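Side-chain contact in fimbrin (Schizosaccharomyces pombe, PDB 1RT8), which binds and crosslinks actin filaments and associates with actin structures involved in cell polarity, with roles in cytokinesis, mating and spore formation: residues 56-59 and 64-67. Sequence-based numbering, arbitrary orientation.
Sequences KLIN and DTID
Asn-59 and Thr-65 bring the backbones closest, 5.7 Å between their CA atoms, where the chain leaves helix 52-61 of the first calponin-homology domain and turns back across its end as loop 64-67. An asparagine side chain bonded to the backbone of the following loop joins the two. Its amide engages the backbone N and O of Ile-66: N of Ile-66 donates to OD1 of Asn-59 at 2.9 Å and nearly straight (176°), while ND2 of Asn-59 donates to O of Ile-66, also at 2.9 Å. This two-point grip fixes the amide's rotation, although each donor sits 17-20° off the acceptor's carbonyl plane. A weak third bond, bent to 120°, runs from N of Thr-65 to the same OD1; ND2 also bonds Glu-68, whose carboxylate pairs with Lys-56. Beside the amide is a small apolar contact. With chi1 of Ile-58 at -72°, CG2 stands anti to the backbone N and faces the loop, and the side chains of Ile-58 and Ile-66 cross at about a right angle. Met-99 and Ile-127 also touch Ile-58, tying the contact to helices 82-99 and 117-131. Ile-58 CG2 meets CB of Thr-65 and CD1 of Ile-66, each at 3.8 Å.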
ATOM      1  N   LYS A  56     -13.430   1.423  -6.801  1.00 26.89           N
ATOM      2  CA  LYS A  56     -13.829   2.760  -6.365  1.00 27.05           C
ATOM      3  C   LYS A  56     -13.282   3.036  -4.957  1.00 25.64           C
ATOM      4  O   LYS A  56     -12.772   4.124  -4.678  1.00 27.16           O
ATOM      5  CB  LYS A  56     -15.359   2.884  -6.359  1.00 29.15           C
ATOM      6  CG  LYS A  56     -16.014   2.853  -7.735  1.00 30.92           C
ATOM      7  CD  LYS A  56     -15.763   4.140  -8.495  1.00 32.78           C
ATOM      8  CE  LYS A  56     -16.573   4.184  -9.804  1.00 34.53           C
ATOM      9  NZ  LYS A  56     -16.457   5.527 -10.446  1.00 32.96           N
ATOM     10  N   LEU A  57     -13.387   2.057  -4.068  1.00 23.97           N
ATOM     11  CA  LEU A  57     -12.882   2.234  -2.710  1.00 25.60           C
ATOM     12  C   LEU A  57     -11.373   2.507  -2.752  1.00 25.09           C
ATOM     13  O   LEU A  57     -10.850   3.354  -2.018  1.00 24.74           O
ATOM     14  CB  LEU A  57     -13.176   0.981  -1.881  1.00 28.13           C
ATOM     15  CG  LEU A  57     -12.790   1.045  -0.408  1.00 30.00           C
ATOM     16  CD1 LEU A  57     -13.590   2.148   0.282  1.00 32.47           C
ATOM     17  CD2 LEU A  57     -13.064  -0.301   0.244  1.00 30.13           C
ATOM     18  N   ILE A  58     -10.677   1.797  -3.632  1.00 24.28           N
ATOM     19  CA  ILE A  58      -9.242   1.982  -3.787  1.00 24.24           C
ATOM     20  C   ILE A  58      -8.873   3.411  -4.199  1.00 25.58           C
ATOM     21  O   ILE A  58      -7.902   3.973  -3.690  1.00 23.15           O
ATOM     22  CB  ILE A  58      -8.692   1.007  -4.830  1.00 24.08           C
ATOM     23  CG1 ILE A  58      -8.708  -0.409  -4.243  1.00 23.23           C
ATOM     24  CG2 ILE A  58      -7.297   1.454  -5.294  1.00 21.90           C
ATOM     25  CD1 ILE A  58      -8.211  -1.467  -5.187  1.00 25.61           C
ATOM     26  N   ASN A  59      -9.629   3.990  -5.131  1.00 25.00           N
ATOM     27  CA  ASN A  59      -9.329   5.352  -5.562  1.00 26.96           C
ATOM     28  C   ASN A  59      -9.726   6.400  -4.534  1.00 27.96           C
ATOM     29  O   ASN A  59      -9.244   7.530  -4.587  1.00 30.72           O
ATOM     30  CB  ASN A  59      -9.985   5.667  -6.910  1.00 26.54           C
ATOM     31  CG  ASN A  59      -9.118   5.255  -8.081  1.00 25.20           C
ATOM     32  OD1 ASN A  59      -7.889   5.266  -7.987  1.00 24.36           O
ATOM     33  ND2 ASN A  59      -9.749   4.902  -9.192  1.00 26.31           N
ATOM     34  N   ASP A  64      -6.253   8.258  -7.774  1.00 28.88           N
ATOM     35  CA  ASP A  64      -5.526   7.984  -9.017  1.00 30.04           C
ATOM     36  C   ASP A  64      -4.761   6.660  -9.089  1.00 28.91           C
ATOM     37  O   ASP A  64      -3.873   6.499  -9.929  1.00 27.68           O
ATOM     38  CB  ASP A  64      -4.555   9.129  -9.318  1.00 31.80           C
ATOM     39  CG  ASP A  64      -5.232  10.481  -9.320  1.00 35.68           C
ATOM     40  OD1 ASP A  64      -6.145  10.688 -10.151  1.00 35.71           O
ATOM     41  OD2 ASP A  64      -4.853  11.332  -8.484  1.00 37.50           O
ATOM     42  N   THR A  65      -5.095   5.711  -8.225  1.00 27.99           N
ATOM     43  CA  THR A  65      -4.409   4.426  -8.262  1.00 27.16           C
ATOM     44  C   THR A  65      -4.879   3.662  -9.494  1.00 26.41           C
ATOM     45  O   THR A  65      -4.091   3.013 -10.186  1.00 26.82           O
ATOM     46  CB  THR A  65      -4.714   3.595  -7.006  1.00 26.90           C
ATOM     47  OG1 THR A  65      -4.254   4.302  -5.850  1.00 27.29           O
ATOM     48  CG2 THR A  65      -4.023   2.246  -7.075  1.00 26.39           C
ATOM     49  N   ILE A  66      -6.169   3.755  -9.776  1.00 25.56           N
ATOM     50  CA  ILE A  66      -6.742   3.059 -10.918  1.00 25.39           C
ATOM     51  C   ILE A  66      -7.355   4.009 -11.945  1.00 27.27           C
ATOM     52  O   ILE A  66      -8.121   4.903 -11.581  1.00 25.99           O
ATOM     53  CB  ILE A  66      -7.841   2.081 -10.451  1.00 24.66           C
ATOM     54  CG1 ILE A  66      -7.249   1.062  -9.476  1.00 23.16           C
ATOM     55  CG2 ILE A  66      -8.465   1.382 -11.646  1.00 23.50           C
ATOM     56  CD1 ILE A  66      -8.295   0.213  -8.778  1.00 19.66           C
ATOM     57  N   ASP A  67      -6.997   3.824 -13.217  1.00 27.22           N
ATOM     58  CA  ASP A  67      -7.560   4.618 -14.315  1.00 27.72           C
ATOM     59  C   ASP A  67      -8.813   3.814 -14.584  1.00 27.48           C
ATOM     60  O   ASP A  67      -8.752   2.760 -15.221  1.00 26.05           O
ATOM     61  CB  ASP A  67      -6.660   4.578 -15.555  1.00 28.37           C
ATOM     62  CG  ASP A  67      -7.224   5.393 -16.725  1.00 30.14           C
ATOM     63  OD1 ASP A  67      -8.468   5.417 -16.906  1.00 30.56           O
ATOM     64  OD2 ASP A  67      -6.420   5.994 -17.477  1.00 28.24           O
TER